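Glycerophosphodiester phosphodiesterase (Thermotoga maritima, PDB 1O1Z) is a glycerophosphodiester phosphodiesterase-family protein with a TIM-barrel fold that holds a bound sodium ion. Local coordinates at residues A[48-51]-A[55-58]; A[95-100]-A[106-111]; A[114-119]-A[141-146]; A[121-124]-A[128-131]. All blocks are in the same frame, centred on the assembly; numbering follows the deposited sequence.

Contact 1: residues A[48-51]-A[55-58]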
loop_
_atom_site.group_PDB
_atom_site.type_symbol
_atom_site.label_atom_id
_atom_site.label_comp_id
_atom_site.label_asym_id
_atom_site.label_seq_id
_atom_site.Cartn_x
_atom_site.Cartn_y
_atom_site.Cartn_z
ATOM N N VAL A 48 7.249 0.290 4.326
ATOM C CA VAL A 48 8.256 0.998 5.108
ATOM C C VAL A 48 8.625 0.318 6.413
ATOM O O VAL A 48 7.785 -0.281 7.107
ATOM C CB VAL A 48 7.884 2.484 5.383
ATOM C CG1 VAL A 48 7.822 3.264 4.093
ATOM C CG2 VAL A 48 6.608 2.635 6.186
ATOM N N ARG A 49 9.919 0.468 6.741
ATOM C CA ARG A 49 10.552 -0.102 7.919
ATOM C C ARG A 49 11.638 0.861 8.403
ATOM O O ARG A 49 11.960 1.841 7.725
ATOM C CB ARG A 49 11.234 -1.421 7.568
ATOM C CG ARG A 49 10.265 -2.517 7.166
ATOM C CD ARG A 49 10.986 -3.818 6.881
ATOM N NE ARG A 49 10.029 -4.870 6.633
ATOM C CZ ARG A 49 9.436 -5.610 7.546
ATOM N NH1 ARG A 49 9.687 -5.467 8.847
ATOM N NH2 ARG A 49 8.581 -6.560 7.163
ATOM N N LEU A 50 12.210 0.568 9.556
ATOM C CA LEU A 50 13.329 1.370 10.060
ATOM C C LEU A 50 14.681 0.716 9.883
ATOM O O LEU A 50 14.869 -0.487 10.106
ATOM C CB LEU A 50 13.215 1.640 11.546
ATOM C CG LEU A 50 12.117 2.526 12.037
ATOM C CD1 LEU A 50 12.332 2.750 13.548
ATOM C CD2 LEU A 50 12.037 3.837 11.281
ATOM N N SER A 51 15.645 1.564 9.520
ATOM C CA SER A 51 17.043 1.203 9.533
ATOM C C SER A 51 17.588 1.302 10.954
ATOM O O SER A 51 16.899 1.769 11.883
ATOM C CB SER A 51 17.830 2.163 8.628
ATOM O OG SER A 51 17.781 3.475 9.184
ATOM N N LYS A 55 15.983 5.642 10.332
ATOM C CA LYS A 55 15.467 6.278 9.133
ATOM C C LYS A 55 14.462 5.360 8.459
ATOM O O LYS A 55 14.549 4.135 8.589
ATOM C CB LYS A 55 16.609 6.596 8.170
ATOM C CG LYS A 55 17.782 7.399 8.793
ATOM C CD LYS A 55 17.343 8.672 9.455
ATOM C CE LYS A 55 18.545 9.544 9.813
ATOM N NZ LYS A 55 18.147 10.690 10.680
ATOM N N VAL A 56 13.515 5.959 7.743
ATOM C CA VAL A 56 12.428 5.221 7.104
ATOM C C VAL A 56 12.910 4.738 5.754
ATOM O O VAL A 56 13.156 5.557 4.845
ATOM C CB VAL A 56 11.164 6.039 6.961
ATOM C CG1 VAL A 56 10.064 5.178 6.338
ATOM C CG2 VAL A 56 10.701 6.557 8.301
ATOM N N VAL A 57 13.058 3.423 5.646
ATOM C CA VAL A 57 13.534 2.733 4.443
ATOM C C VAL A 57 12.382 1.978 3.784
ATOM O O VAL A 57 11.466 1.532 4.451
ATOM C CB VAL A 57 14.670 1.738 4.836
ATOM C CG1 VAL A 57 15.000 0.736 3.719
ATOM C CG2 VAL A 57 15.898 2.556 5.236
ATOM N N VAL A 58 12.455 1.822 2.470
ATOM C CA VAL A 58 11.412 1.139 1.699
ATOM C C VAL A 58 11.856 -0.319 1.474
ATOM O O VAL A 58 12.788 -0.598 0.720
ATOM C CB VAL A 58 11.126 1.848 0.388
ATOM C CG1 VAL A 58 10.033 1.107 -0.401
ATOM C CG2 VAL A 58 10.720 3.292 0.629
#

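Contact 2: residues A[95-100]-A[106-111]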
loop_
_atom_site.group_PDB
_atom_site.type_symbol
_atom_site.label_atom_id
_atom_site.label_comp_id
_atom_site.label_asym_id
_atom_site.label_seq_id
_atom_site.Cartn_x
_atom_site.Cartn_y
_atom_site.Cartn_z
ATOM N N GLU A 95 13.386 9.915 -0.218
ATOM C CA GLU A 95 13.763 9.894 -1.632
ATOM C C GLU A 95 12.578 9.628 -2.569
ATOM O O GLU A 95 12.486 10.205 -3.662
ATOM C CB GLU A 95 14.882 8.871 -1.856
ATOM C CG GLU A 95 16.180 9.300 -1.230
ATOM C CD GLU A 95 17.279 8.273 -1.330
ATOM O OE1 GLU A 95 17.085 7.122 -0.877
ATOM O OE2 GLU A 95 18.349 8.630 -1.853
ATOM N N VAL A 96 11.641 8.785 -2.142
ATOM C CA VAL A 96 10.441 8.559 -2.950
ATOM C C VAL A 96 9.670 9.866 -3.121
ATOM O O VAL A 96 9.245 10.198 -4.224
ATOM C CB VAL A 96 9.550 7.457 -2.366
ATOM C CG1 VAL A 96 8.294 7.307 -3.178
ATOM C CG2 VAL A 96 10.306 6.136 -2.311
ATOM N N PHE A 97 9.506 10.611 -2.027
ATOM C CA PHE A 97 8.778 11.883 -2.091
ATOM C C PHE A 97 9.462 12.865 -3.047
ATOM O O PHE A 97 8.784 13.624 -3.724
ATOM C CB PHE A 97 8.679 12.542 -0.709
ATOM C CG PHE A 97 7.741 11.882 0.271
ATOM C CD1 PHE A 97 6.936 10.804 -0.044
ATOM C CD2 PHE A 97 7.660 12.388 1.556
ATOM C CE1 PHE A 97 6.081 10.250 0.903
ATOM C CE2 PHE A 97 6.810 11.832 2.485
ATOM C CZ PHE A 97 6.023 10.786 2.153
ATOM N N GLU A 98 10.798 12.836 -3.105
ATOM C CA GLU A 98 11.546 13.712 -4.018
ATOM C C GLU A 98 11.363 13.349 -5.491
ATOM O O GLU A 98 11.589 14.188 -6.373
ATOM C CB GLU A 98 13.040 13.670 -3.637
ATOM C CG GLU A 98 13.313 14.358 -2.320
ATOM C CD GLU A 98 14.695 14.079 -1.730
ATOM O OE1 GLU A 98 15.472 13.283 -2.302
ATOM O OE2 GLU A 98 14.996 14.666 -0.668
ATOM N N ASN A 99 10.964 12.113 -5.770
ATOM C CA ASN A 99 10.876 11.577 -7.130
ATOM C C ASN A 99 9.474 11.248 -7.672
ATOM O O ASN A 99 9.317 10.890 -8.857
ATOM C CB ASN A 99 11.804 10.368 -7.224
ATOM C CG ASN A 99 13.257 10.779 -7.188
ATOM O OD1 ASN A 99 13.781 11.289 -8.191
ATOM N ND2 ASN A 99 13.911 10.613 -6.037
ATOM N N VAL A 100 8.460 11.389 -6.823
ATOM C CA VAL A 100 7.070 11.164 -7.199
ATOM C C VAL A 100 6.279 12.426 -6.859
ATOM O O VAL A 100 6.266 12.865 -5.709
ATOM C CB VAL A 100 6.472 9.949 -6.450
ATOM C CG1 VAL A 100 4.985 9.764 -6.778
ATOM C CG2 VAL A 100 7.251 8.681 -6.795
ATOM N N ILE A 106 0.553 8.084 -2.870
ATOM C CA ILE A 106 1.456 7.095 -2.308
ATOM C C ILE A 106 0.762 6.403 -1.137
ATOM O O ILE A 106 0.403 7.049 -0.146
ATOM C CB ILE A 106 2.790 7.686 -1.850
ATOM C CG1 ILE A 106 3.515 8.388 -3.007
ATOM C CG2 ILE A 106 3.691 6.606 -1.317
ATOM C CD1 ILE A 106 4.757 9.158 -2.553
ATOM N N ASN A 107 0.536 5.116 -1.282
ATOM C CA ASN A 107 -0.023 4.271 -0.244
ATOM C C ASN A 107 1.149 3.661 0.492
ATOM O O ASN A 107 1.848 2.828 -0.047
ATOM C CB ASN A 107 -0.935 3.210 -0.857
ATOM C CG ASN A 107 -1.381 2.173 0.099
ATOM O OD1 ASN A 107 -1.689 1.057 -0.333
ATOM N ND2 ASN A 107 -1.459 2.499 1.392
ATOM N N ILE A 108 1.383 4.143 1.710
ATOM C CA ILE A 108 2.481 3.681 2.547
ATOM C C ILE A 108 1.982 2.605 3.481
ATOM O O ILE A 108 1.211 2.892 4.381
ATOM C CB ILE A 108 3.035 4.873 3.364
ATOM C CG1 ILE A 108 3.523 6.005 2.463
ATOM C CG2 ILE A 108 4.152 4.445 4.295
ATOM C CD1 ILE A 108 3.772 7.307 3.179
ATOM N N GLU A 109 2.444 1.371 3.289
ATOM C CA GLU A 109 2.125 0.288 4.197
ATOM C C GLU A 109 3.167 0.277 5.295
ATOM O O GLU A 109 4.359 0.080 5.051
ATOM C CB GLU A 109 2.034 -1.077 3.512
ATOM C CG GLU A 109 1.684 -2.150 4.541
ATOM C CD GLU A 109 1.619 -3.578 4.058
ATOM O OE1 GLU A 109 1.596 -3.826 2.840
ATOM O OE2 GLU A 109 1.614 -4.468 4.946
ATOM N N ILE A 110 2.702 0.437 6.523
ATOM C CA ILE A 110 3.569 0.427 7.686
ATOM C C ILE A 110 3.809 -1.020 8.074
ATOM O O ILE A 110 2.880 -1.725 8.491
ATOM C CB ILE A 110 2.909 1.143 8.862
ATOM C CG1 ILE A 110 2.344 2.505 8.476
ATOM C CG2 ILE A 110 3.924 1.213 10.006
ATOM C CD1 ILE A 110 3.359 3.497 8.240
ATOM N N LYS A 111 5.057 -1.476 8.004
ATOM C CA LYS A 111 5.371 -2.855 8.344
ATOM C C LYS A 111 5.749 -3.072 9.816
ATOM O O LYS A 111 5.737 -4.211 10.298
ATOM C CB LYS A 111 6.524 -3.353 7.446
ATOM C CG LYS A 111 6.170 -3.493 5.981
ATOM C CD LYS A 111 5.061 -4.554 5.789
ATOM C CE LYS A 111 5.010 -5.160 4.419
ATOM N NZ LYS A 111 3.881 -6.164 4.336
#

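Contact 3: residues A[114-119]-A[141-146]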
loop_
_atom_site.group_PDB
_atom_site.type_symbol
_atom_site.label_atom_id
_atom_site.label_comp_id
_atom_site.label_asym_id
_atom_site.label_seq_id
_atom_site.Cartn_x
_atom_site.Cartn_y
_atom_site.Cartn_z
ATOM N N GLU A 114 7.137 0.592 15.205
ATOM C CA GLU A 114 8.195 1.523 15.591
ATOM C C GLU A 114 8.553 2.555 14.523
ATOM O O GLU A 114 9.186 3.554 14.835
ATOM C CB GLU A 114 9.442 0.760 16.059
ATOM C CG GLU A 114 10.041 -0.184 15.037
ATOM C CD GLU A 114 9.513 -1.631 15.132
ATOM O OE1 GLU A 114 8.375 -1.893 15.631
ATOM O OE2 GLU A 114 10.250 -2.552 14.676
ATOM N N ALA A 115 8.148 2.312 13.270
ATOM C CA ALA A 115 8.366 3.268 12.183
ATOM C C ALA A 115 7.312 4.351 12.119
ATOM O O ALA A 115 7.491 5.337 11.423
ATOM C CB ALA A 115 8.427 2.551 10.849
ATOM N N ALA A 116 6.197 4.175 12.829
ATOM C CA ALA A 116 5.043 5.056 12.642
ATOM C C ALA A 116 5.342 6.519 12.959
ATOM O O ALA A 116 4.985 7.392 12.161
ATOM C CB ALA A 116 3.875 4.574 13.472
ATOM N N ASP A 117 6.010 6.810 14.071
ATOM C CA ASP A 117 6.248 8.220 14.416
ATOM C C ASP A 117 7.126 8.900 13.360
ATOM O O ASP A 117 6.847 10.036 12.954
ATOM C CB ASP A 117 6.879 8.348 15.787
ATOM C CG ASP A 117 5.881 8.104 16.923
ATOM O OD1 ASP A 117 4.651 8.204 16.718
ATOM O OD2 ASP A 117 6.248 7.828 18.065
ATOM N N ALA A 118 8.188 8.222 12.909
ATOM C CA ALA A 118 9.057 8.771 11.877
ATOM C C ALA A 118 8.342 8.978 10.543
ATOM O O ALA A 118 8.577 9.957 9.847
ATOM C CB ALA A 118 10.273 7.886 11.688
ATOM N N VAL A 119 7.468 8.055 10.191
ATOM C CA VAL A 119 6.687 8.167 8.970
ATOM C C VAL A 119 5.753 9.377 9.067
ATOM O O VAL A 119 5.647 10.139 8.119
ATOM C CB VAL A 119 5.874 6.890 8.701
ATOM C CG1 VAL A 119 4.830 7.112 7.615
ATOM C CG2 VAL A 119 6.820 5.752 8.328
ATOM N N GLU A 141 -5.011 4.157 16.734
ATOM C CA GLU A 141 -4.373 4.856 17.830
ATOM C C GLU A 141 -3.508 6.030 17.405
ATOM O O GLU A 141 -3.459 7.052 18.105
ATOM C CB GLU A 141 -3.537 3.859 18.643
ATOM C CG GLU A 141 -4.376 2.834 19.366
ATOM C CD GLU A 141 -3.595 1.626 19.860
ATOM O OE1 GLU A 141 -2.340 1.689 19.860
ATOM O OE2 GLU A 141 -4.229 0.615 20.258
ATOM N N LYS A 142 -2.791 5.884 16.301
ATOM C CA LYS A 142 -1.745 6.856 15.940
ATOM C C LYS A 142 -2.003 7.626 14.666
ATOM O O LYS A 142 -1.335 8.648 14.427
ATOM C CB LYS A 142 -0.381 6.165 15.828
ATOM C CG LYS A 142 0.152 5.695 17.164
ATOM C CD LYS A 142 1.601 5.217 17.089
ATOM C CE LYS A 142 2.584 6.351 17.058
ATOM N NZ LYS A 142 2.909 6.834 18.438
ATOM N N PHE A 143 -2.952 7.182 13.841
ATOM C CA PHE A 143 -3.143 7.777 12.504
ATOM C C PHE A 143 -4.438 8.569 12.368
ATOM O O PHE A 143 -4.834 8.928 11.269
ATOM C CB PHE A 143 -2.984 6.693 11.439
ATOM C CG PHE A 143 -1.550 6.250 11.246
ATOM C CD1 PHE A 143 -0.947 5.380 12.140
ATOM C CD2 PHE A 143 -0.792 6.749 10.199
ATOM C CE1 PHE A 143 0.372 5.014 11.982
ATOM C CE2 PHE A 143 0.542 6.385 10.044
ATOM C CZ PHE A 143 1.119 5.498 10.921
ATOM N N LYS A 144 -5.098 8.873 13.481
ATOM C CA LYS A 144 -6.245 9.754 13.388
ATOM C C LYS A 144 -5.827 11.082 12.784
ATOM O O LYS A 144 -4.739 11.582 13.045
ATOM C CB LYS A 144 -6.919 9.968 14.729
ATOM C CG LYS A 144 -7.568 8.738 15.359
ATOM C CD LYS A 144 -8.574 8.124 14.412
ATOM C CE LYS A 144 -9.492 7.128 15.042
ATOM N NZ LYS A 144 -10.439 6.706 13.977
ATOM N N GLY A 145 -6.715 11.644 11.979
ATOM C CA GLY A 145 -6.393 12.872 11.264
ATOM C C GLY A 145 -5.553 12.725 10.006
ATOM O O GLY A 145 -5.097 13.716 9.423
ATOM N N THR A 146 -5.347 11.490 9.570
ATOM C CA THR A 146 -4.739 11.157 8.287
ATOM C C THR A 146 -5.690 10.209 7.564
ATOM O O THR A 146 -6.614 9.653 8.191
ATOM C CB THR A 146 -3.380 10.435 8.433
ATOM O OG1 THR A 146 -3.565 9.062 8.860
ATOM C CG2 THR A 146 -2.455 11.101 9.442
HETATM O O HOH W 1 4.838 9.068 19.982
#

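Contact 4: residues A[121-124]-A[128-131]. With NA (sodium ion), chain B.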
loop_
_atom_site.group_PDB
_atom_site.type_symbol
_atom_site.label_atom_id
_atom_site.label_comp_id
_atom_site.label_asym_id
_atom_site.label_seq_id
_atom_site.Cartn_x
_atom_site.Cartn_y
_atom_site.Cartn_z
ATOM N N GLU A 121 6.084 12.068 10.857
ATOM C CA GLU A 121 6.827 13.311 10.835
ATOM C C GLU A 121 7.216 13.697 9.416
ATOM O O GLU A 121 7.009 14.859 8.997
ATOM C CB GLU A 121 8.048 13.204 11.761
ATOM C CG GLU A 121 8.796 14.513 11.942
ATOM C CD GLU A 121 7.923 15.632 12.502
ATOM O OE1 GLU A 121 7.023 15.364 13.347
ATOM O OE2 GLU A 121 8.132 16.800 12.094
ATOM N N ILE A 122 7.748 12.746 8.639
ATOM C CA ILE A 122 8.202 13.051 7.294
ATOM C C ILE A 122 7.009 13.324 6.376
ATOM O O ILE A 122 7.114 14.064 5.383
ATOM C CB ILE A 122 9.109 11.940 6.731
ATOM C CG1 ILE A 122 9.810 12.462 5.464
ATOM C CG2 ILE A 122 8.356 10.692 6.469
ATOM N N SER A 123 5.852 12.790 6.738
ATOM C CA SER A 123 4.658 12.923 5.923
ATOM C C SER A 123 3.925 14.240 6.132
ATOM O O SER A 123 3.021 14.563 5.372
ATOM C CB SER A 123 3.735 11.744 6.170
ATOM O OG SER A 123 4.365 10.526 5.755
ATOM N N LYS A 124 4.296 15.015 7.149
ATOM C CA LYS A 124 3.565 16.241 7.464
ATOM C C LYS A 124 3.456 17.192 6.332
ATOM O O LYS A 124 2.396 17.806 6.139
ATOM C CB LYS A 124 4.187 16.974 8.656
ATOM C CG LYS A 124 3.763 16.328 9.940
ATOM C CD LYS A 124 4.292 17.046 11.162
ATOM C CE LYS A 124 3.738 16.410 12.424
ATOM N NZ LYS A 124 4.465 16.896 13.624
ATOM N N ASN A 128 -1.684 13.676 -0.483
ATOM C CA ASN A 128 -2.011 12.472 -1.263
ATOM C C ASN A 128 -1.318 11.206 -0.765
ATOM O O ASN A 128 -0.858 10.385 -1.549
ATOM C CB ASN A 128 -1.795 12.706 -2.763
ATOM C CG ASN A 128 -2.952 13.456 -3.384
ATOM O OD1 ASN A 128 -4.129 13.122 -3.114
ATOM N ND2 ASN A 128 -2.653 14.405 -4.243
ATOM N N LEU A 129 -1.333 11.017 0.541
ATOM C CA LEU A 129 -0.851 9.811 1.176
ATOM C C LEU A 129 -2.005 9.016 1.753
ATOM O O LEU A 129 -2.987 9.599 2.262
ATOM C CB LEU A 129 0.105 10.150 2.307
ATOM C CG LEU A 129 1.304 10.951 1.886
ATOM C CD1 LEU A 129 2.156 11.260 3.084
ATOM C CD2 LEU A 129 2.134 10.238 0.804
ATOM N N ILE A 130 -1.899 7.697 1.660
ATOM C CA ILE A 130 -2.772 6.770 2.357
ATOM C C ILE A 130 -1.888 5.841 3.172
ATOM O O ILE A 130 -1.009 5.196 2.612
ATOM C CB ILE A 130 -3.614 5.916 1.389
ATOM C CG1 ILE A 130 -4.489 6.771 0.493
ATOM C CG2 ILE A 130 -4.493 4.947 2.186
ATOM C CD1 ILE A 130 -5.036 5.995 -0.736
ATOM N N PHE A 131 -2.078 5.802 4.489
ATOM C CA PHE A 131 -1.326 4.900 5.379
ATOM C C PHE A 131 -2.125 3.642 5.567
ATOM O O PHE A 131 -3.305 3.708 5.900
ATOM C CB PHE A 131 -1.076 5.559 6.738
ATOM C CG PHE A 131 -0.370 6.882 6.606
ATOM C CD1 PHE A 131 1.008 6.913 6.348
ATOM C CD2 PHE A 131 -1.071 8.077 6.659
ATOM C CE1 PHE A 131 1.655 8.164 6.202
ATOM C CE2 PHE A 131 -0.409 9.290 6.494
ATOM C CZ PHE A 131 0.971 9.300 6.267
HETATM NA NA NA B . 0.733 14.840 4.837
HETATM O O HOH W 2 0.388 13.046 6.364
#

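Contact 1: residues A[48-51]-A[55-58]
Arg49 and Val57 form the central hydrogen-bonded pair of a beta hairpin, flanked by the non-hydrogen-bonded pairs Val48-Val58 and Leu50-Val56; the short strand segments run antiparallel with a strong twist, their directions 133° apart. The hairpin is an addition to the TIM barrel: strand 43-50 belongs to the parallel barrel wall, and strand 56-58 folds back along its C-terminal end. Arg49 N reaches Val57 O over 3.0 Å and Val57 N reaches Arg49 O over 2.8 Å, the latter with an N-H...O angle of 165°. At the turn, Ser51 N donates to Lys55 O at 2.9 Å, while Lys55 N returns a bond to Ser51 OG at 3.0 Å. The hydroxyl sits between the backbone N and carbonyl carbon of Ser51 (chi1 66°), from where it meets both the Lys55 amide and Asp53 OD1 in the connecting loop. Two bonds between the same residues thus close the hairpin end, and the lysine chain, bent at chi2, leads its ammonium away.

Val48, Leu50 and Val56 share one face of the sheet. Val56 CG1 lies across Val48 CB at 3.6 Å, whereas Leu50 CD2 only grazes Val56 CG2 at 4.3 Å; Ala118 and Val119 of helix 116-123 pack on this side. The Arg49 guanidinium departs from the hairpin to a salt bridge with Glu112 and a bond to His60 O. On the face of Val57, which also touches Val79 of helix 79-85, Val57 CG2 rests 3.9 Å from Ser51 CB.

Contact 2: residues A[95-100]-A[106-111]
Val96 makes the first contact with Ile106, its CG1 lying 4.0 Å from Ile106 CD1, where helix 93-99, in the outer layer of the TIM barrel, packs on strand 105-110 of its wall. The two segments run almost exactly antiparallel, at 171°, and their axes stay 11.5 Å apart, so the gap is spanned entirely by apolar side chains; no hydrogen bond crosses it. Phe97 contributes the broadest approach. Its ring meets the strand with its edge: CD1 is 3.7 Å from Ile106 CD1, and CZ is 4.3 Å from Ile108 CD1, both methyls lying near the ring plane. Farther along, Asn99 turns back on its own helix, ND2 bonding Glu95 O at 2.8 Å from a position tilted 31° out of the carbonyl plane. Val100 brings CG1 to 4.3 Å from Ile106 CD1.

Strand residues Ile106 and Ile108 face the helix, while Asn107 and Glu109 face the barrel interior, where Asn107 ND2 bonds Ile130 O and Ser132 OG. Ile106 CG1 stands anti to the carbonyl carbon (chi1 -58°), and the extended branch beyond it carries CD1 outward to touch Val96, Phe97 and Val100 with a single methyl.

Contact 3: residues A[114-119]-A[141-146]
Two neighbouring helices of the TIM-barrel outer layer meet where Ala116 and Asp117 of helix 116-123 face Lys142, the last residue of helix 136-142, and Phe143 just after it. The apolar part is small. Ala116 CB approaches the far end of the Phe143 ring obliquely, 3.8 Å from CE1 and almost as near to CZ.

Nearer the solvent a salt bridge joins Asp117 OD1 to Lys142 NZ at 2.8 Å, although the place of OD1 is uncertain because it also crowds the lysine CE. The side chains cross at about a right angle, the lysine bending at chi3 and chi4 (78° and 85°) to turn its ammonium toward the carboxylate. Water 1 gives a second link, donating to Asp117 OD2 at 2.7 Å and accepting weakly from Lys142 NZ.

Phe143 leaves the helical conformation and begins a type II beta turn ending at Thr146, with Gly145 at positive phi. Its carbonyl O is held twice: Thr146 N lies at 3.1 Å, and Thr146 OG1 donates onto a lone pair at 2.7 Å. That hydroxyl oxygen also lies at the ring edge, in plane.

Inward, the Phe143 ring meets Phe131 of strand 129-133 with planes at about 50° and touches Leu120 of helix 116-123, while Ala115 and Val119 reach Leu50 and Val48 of strand 43-50.

Contact 4: residues A[121-124]-A[128-131]
Ser123 meets Leu129 and Phe131 by van der Waals contact alone. Leu129 CD1 is 3.5 Å from Ser123 CB and lies equally near OG, so the methyl is set against both atoms of the serine side chain. Phe131 presents the edge of its ring: Ser123 CB lies in the ring plane, 3.7 Å from CZ, and Ser123 OG lies near the plane, 3.6 Å from CE1. The hydroxyl makes no hydrogen bond to the strand. Standing anti to the carbonyl carbon (chi1 -63°), OG turns back along its own helix and bonds Val119 O, one turn earlier, so the hydroxyl's polar partner is a carbonyl of its own helix, not the strand.

The contact lies in a beta-alpha-beta unit, strand 105-110, helix 116-123, strand 129-133, where the chain passes from the helix into the second strand. Leu129 also packs on Ile106 and Ile108 of the preceding strand, and Phe97 of helix 93-99 touches both Ser123 and Leu129.

Metal coordination uses backbone rather than side chain. Ser123 O binds the sodium ion at 2.4 Å, Arg126 O supplies another protein ligand, and water 2 lies 2.4 Å from the metal. The same water sits in the plane of the Phe131 ring, beyond its edge. Carbonyls near the C-terminal end of a helix would be expected to favour a cation here.

On the exposed side of the helix, a salt bridge joins residues three apart: Lys124 NZ lies 3.0 Å from Glu121 OE1, on the syn side and 25° out of the carboxylate plane.

Contacts 2 and 4 are the buried ones, their centres about 8 Å apart; contact 2 is wholly apolar, while in contact 4 a serine side chain meets a leucine and a phenylalanine edge. Their strands, 105-110 and 129-133, are neighbours in the sheet. Contact 3 shares helix 116-123 with contact 4, which is nested within the chain loop it closes, but it reaches the surface, where a charged pair and water join the packing. Contact 1 is also partly buried, yet differs in kind: backbone hydrogen bonds, absent across the other three, hold its hairpin. Val48 ties it to contact 2 through bonds with Glu109 and Lys111. Sodium binding belongs to contact 4 alone.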